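Local coordinates for protein cystatin-F (Homo sapiens, PDB 2CH9) that inhibits papain and cathepsin L, though more weakly than other cystatins do, and may take part in immune regulation by inhibiting a target in haematopoietic cells, at residues A[38-43]-A[118-123]. Sequence-based numbering, arbitrary orientation.
Sequences VEKFNN and FEVPVL. With NAG (2-acetamido-2-deoxy-beta-D-glucopyranose), chain B.
Lys40 NZ donates a hydrogen bond of 3.0 Å to O7 of the N-acetylglucosamine, the acetamido carbonyl of the sugar joined through C1 to Asn43 ND2. On its way there the lysine crosses Val120 of strand 117-126: its CE lies 3.6 Å from Val120 O, so the end of the chain sits between a strand carbonyl and the glycan. Lysine suits this place because its long methylene stem can lie against apolar groups while its ammonium reaches the polar margin. CG stands anti to the backbone N (chi1 177°), and a bend at chi2 (77°) turns the rest of the chain past Val120 toward the sugar's carbonyl oxygen. Lys40 CB rests 3.9 Å from Val120 CB, and the compact branched valine offers both methyls to the stem. Deeper in, Leu123 sends CD2 to within 3.9 Å of Lys40 CG. The same methyl lies 3.6 Å from Phe41 N and meets the phenylalanine ring at its edge, near the ring plane; the reach of leucine lets one methyl fill the angle between two successive helical residues. Beyond it, Phe41 packs on Phe51 and Ile75 of the sheet. Segment 38-43 crosses segment 118-123, on an edge strand of the sheet, at -69°, in the cystatin fold in which an antiparallel sheet wraps round one long helix. Leu11 of the second subunit packs on both Phe41 and Leu123, extending the apolar layer into the dimer. Between the segments themselves, cohesion comes from van der Waals packing, whereas the lysine's charged end is given over to the carbohydrate, a bond that probably restrains the first sugar against the protein surface.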
ATOM      1  N   VAL A  38       3.277   9.873 -13.441  1.00 53.90           N
ATOM      2  CA  VAL A  38       3.841   9.863 -14.788  1.00 53.77           C
ATOM      3  C   VAL A  38       5.161  10.632 -14.874  1.00 53.80           C
ATOM      4  O   VAL A  38       6.032  10.297 -15.680  1.00 53.87           O
ATOM      5  CB  VAL A  38       2.832  10.288 -15.856  1.00 53.62           C
ATOM      6  CG1 VAL A  38       2.622  11.818 -15.864  1.00 52.77           C
ATOM      7  CG2 VAL A  38       3.286   9.746 -17.215  1.00 53.80           C
ATOM      8  N   GLU A  39       5.317  11.625 -14.002  1.00 53.43           N
ATOM      9  CA  GLU A  39       6.574  12.349 -13.871  1.00 53.17           C
ATOM     10  C   GLU A  39       7.674  11.474 -13.260  1.00 52.67           C
ATOM     11  O   GLU A  39       8.826  11.557 -13.675  1.00 51.77           O
ATOM     12  CB  GLU A  39       6.370  13.643 -13.069  1.00 53.62           C
ATOM     13  CG  GLU A  39       5.490  14.649 -13.795  1.00 55.51           C
ATOM     14  CD  GLU A  39       5.309  15.940 -13.032  1.00 61.07           C
ATOM     15  OE1 GLU A  39       5.476  15.938 -11.788  1.00 61.89           O
ATOM     16  OE2 GLU A  39       5.001  16.964 -13.680  1.00 64.12           O
ATOM     17  N   LYS A  40       7.311  10.628 -12.292  1.00 52.42           N
ATOM     18  CA  LYS A  40       8.222   9.597 -11.785  1.00 52.55           C
ATOM     19  C   LYS A  40       8.608   8.648 -12.920  1.00 52.27           C
ATOM     20  O   LYS A  40       9.775   8.290 -13.046  1.00 52.62           O
ATOM     21  CB  LYS A  40       7.601   8.821 -10.621  1.00 53.54           C
ATOM     22  CG  LYS A  40       8.451   7.679 -10.064  1.00 53.93           C
ATOM     23  CD  LYS A  40       9.556   8.225  -9.181  1.00 58.76           C
ATOM     24  CE  LYS A  40      10.199   7.129  -8.345  1.00 61.05           C
ATOM     25  NZ  LYS A  40      10.866   7.751  -7.151  1.00 64.76           N
ATOM     26  N   PHE A  41       7.635   8.275 -13.754  1.00 52.08           N
ATOM     27  CA  PHE A  41       7.886   7.429 -14.930  1.00 51.73           C
ATOM     28  C   PHE A  41       8.870   8.087 -15.892  1.00 51.73           C
ATOM     29  O   PHE A  41       9.831   7.448 -16.325  1.00 51.29           O
ATOM     30  CB  PHE A  41       6.582   7.090 -15.681  1.00 51.38           C
ATOM     31  CG  PHE A  41       6.777   6.128 -16.829  1.00 51.08           C
ATOM     32  CD1 PHE A  41       6.715   4.751 -16.620  1.00 50.21           C
ATOM     33  CD2 PHE A  41       7.035   6.594 -18.114  1.00 50.58           C
ATOM     34  CE1 PHE A  41       6.897   3.849 -17.668  1.00 50.65           C
ATOM     35  CE2 PHE A  41       7.234   5.705 -19.174  1.00 50.62           C
ATOM     36  CZ  PHE A  41       7.162   4.327 -18.953  1.00 51.41           C
ATOM     37  N   ASN A  42       8.618   9.349 -16.247  1.00 52.10           N
ATOM     38  CA  ASN A  42       9.547  10.067 -17.161  1.00 52.66           C
ATOM     39  C   ASN A  42      10.949  10.180 -16.569  1.00 53.31           C
ATOM     40  O   ASN A  42      11.936  10.033 -17.281  1.00 53.57           O
ATOM     41  CB  ASN A  42       9.016  11.450 -17.580  1.00 51.88           C
ATOM     42  CG  ASN A  42       7.680  11.373 -18.313  1.00 52.05           C
ATOM     43  OD1 ASN A  42       7.436  10.452 -19.097  1.00 51.50           O
ATOM     44  ND2 ASN A  42       6.802  12.342 -18.053  1.00 50.13           N
ATOM     45  N   ASN A  43      11.032  10.411 -15.263  1.00 54.30           N
ATOM     46  CA  ASN A  43      12.318  10.490 -14.605  1.00 55.62           C
ATOM     47  C   ASN A  43      13.089   9.167 -14.619  1.00 55.76           C
ATOM     48  O   ASN A  43      14.326   9.164 -14.628  1.00 55.06           O
ATOM     49  CB  ASN A  43      12.177  10.985 -13.167  1.00 56.25           C
ATOM     50  CG  ASN A  43      13.533  11.227 -12.512  1.00 60.14           C
ATOM     51  OD1 ASN A  43      14.202  12.228 -12.797  1.00 59.93           O
ATOM     52  ND2 ASN A  43      13.954  10.291 -11.645  1.00 66.10           N
ATOM     53  N   PHE A 118       5.831  15.733  -1.819  1.00 56.23           N
ATOM     54  CA  PHE A 118       5.210  14.598  -2.464  1.00 56.02           C
ATOM     55  C   PHE A 118       6.307  13.591  -2.758  1.00 55.78           C
ATOM     56  O   PHE A 118       7.487  13.947  -2.834  1.00 54.42           O
ATOM     57  CB  PHE A 118       4.484  14.990  -3.753  1.00 56.72           C
ATOM     58  CG  PHE A 118       5.394  15.494  -4.832  1.00 58.79           C
ATOM     59  CD1 PHE A 118       5.712  16.847  -4.912  1.00 60.71           C
ATOM     60  CD2 PHE A 118       5.944  14.616  -5.769  1.00 61.57           C
ATOM     61  CE1 PHE A 118       6.558  17.322  -5.896  1.00 61.27           C
ATOM     62  CE2 PHE A 118       6.808  15.093  -6.770  1.00 60.15           C
ATOM     63  CZ  PHE A 118       7.104  16.438  -6.834  1.00 60.25           C
ATOM     64  N   GLU A 119       5.887  12.341  -2.903  1.00 55.20           N
ATOM     65  CA  GLU A 119       6.752  11.203  -3.177  1.00 55.72           C
ATOM     66  C   GLU A 119       5.928  10.189  -3.961  1.00 54.24           C
ATOM     67  O   GLU A 119       4.727  10.088  -3.736  1.00 53.36           O
ATOM     68  CB  GLU A 119       7.095  10.510  -1.880  1.00 56.26           C
ATOM     69  CG  GLU A 119       8.348  10.881  -1.262  1.00 60.47           C
ATOM     70  CD  GLU A 119       8.553  10.051  -0.032  1.00 65.79           C
ATOM     71  OE1 GLU A 119       8.774   8.823  -0.190  1.00 68.63           O
ATOM     72  OE2 GLU A 119       8.481  10.621   1.078  1.00 66.46           O
ATOM     73  N   VAL A 120       6.603   9.401  -4.801  1.00 53.31           N
ATOM     74  CA  VAL A 120       6.013   8.269  -5.514  1.00 52.73           C
ATOM     75  C   VAL A 120       6.798   6.985  -5.120  1.00 53.15           C
ATOM     76  O   VAL A 120       7.681   6.535  -5.856  1.00 53.13           O
ATOM     77  CB  VAL A 120       5.992   8.499  -7.058  1.00 52.49           C
ATOM     78  CG1 VAL A 120       5.249   7.381  -7.773  1.00 51.29           C
ATOM     79  CG2 VAL A 120       5.365   9.850  -7.408  1.00 52.47           C
ATOM     80  N   PRO A 121       6.520   6.424  -3.926  1.00 53.03           N
ATOM     81  CA  PRO A 121       7.310   5.275  -3.478  1.00 53.44           C
ATOM     82  C   PRO A 121       7.078   3.977  -4.266  1.00 53.44           C
ATOM     83  O   PRO A 121       7.936   3.106  -4.244  1.00 53.30           O
ATOM     84  CB  PRO A 121       6.881   5.097  -2.011  1.00 53.60           C
ATOM     85  CG  PRO A 121       5.566   5.702  -1.927  1.00 53.25           C
ATOM     86  CD  PRO A 121       5.545   6.844  -2.905  1.00 53.14           C
ATOM     87  N   VAL A 122       5.945   3.867  -4.955  1.00 53.20           N
ATOM     88  CA  VAL A 122       5.630   2.674  -5.770  1.00 53.31           C
ATOM     89  C   VAL A 122       5.157   3.068  -7.167  1.00 52.77           C
ATOM     90  O   VAL A 122       4.272   3.903  -7.317  1.00 52.36           O
ATOM     91  CB  VAL A 122       4.499   1.808  -5.131  1.00 53.16           C
ATOM     92  CG1 VAL A 122       4.154   0.607  -6.025  1.00 53.61           C
ATOM     93  CG2 VAL A 122       4.905   1.324  -3.760  1.00 54.18           C
ATOM     94  N   LEU A 123       5.746   2.454  -8.185  1.00 52.53           N
ATOM     95  CA  LEU A 123       5.241   2.588  -9.547  1.00 52.55           C
ATOM     96  C   LEU A 123       5.535   1.324 -10.332  1.00 52.51           C
ATOM     97  O   LEU A 123       6.693   0.928 -10.484  1.00 52.63           O
ATOM     98  CB  LEU A 123       5.826   3.817 -10.236  1.00 52.34           C
ATOM     99  CG  LEU A 123       5.469   4.118 -11.690  1.00 52.17           C
ATOM    100  CD1 LEU A 123       3.986   4.497 -11.861  1.00 53.02           C
ATOM    101  CD2 LEU A 123       6.396   5.224 -12.218  1.00 52.59           C
TER
HETATM  102  C1  NAG B   1      15.315  10.487 -11.182  1.00 71.44           C
HETATM  103  C2  NAG B   1      15.385  10.058  -9.713  1.00 74.72           C
HETATM  104  C3  NAG B   1      16.799  10.274  -9.169  1.00 75.86           C
HETATM  105  C4  NAG B   1      17.836   9.586 -10.052  1.00 77.46           C
HETATM  106  C5  NAG B   1      17.615   9.778 -11.553  1.00 76.90           C
HETATM  107  C6  NAG B   1      18.255   8.511 -12.075  1.00 78.57           C
HETATM  108  C7  NAG B   1      13.250  10.252  -8.481  1.00 73.72           C
HETATM  109  C8  NAG B   1      12.548  11.018  -7.392  1.00 72.82           C
HETATM  110  N2  NAG B   1      14.411  10.768  -8.892  1.00 73.40           N
HETATM  111  O3  NAG B   1      16.896   9.701  -7.885  1.00 76.23           O
HETATM  112  O4  NAG B   1      19.167   9.925  -9.680  1.00 79.88           O
HETATM  113  O5  NAG B   1      16.244   9.723 -11.933  1.00 74.87           O
HETATM  114  O6  NAG B   1      19.080   8.610 -13.210  1.00 81.10           O
HETATM  115  O7  NAG B   1      12.760   9.219  -8.941  1.00 73.03           O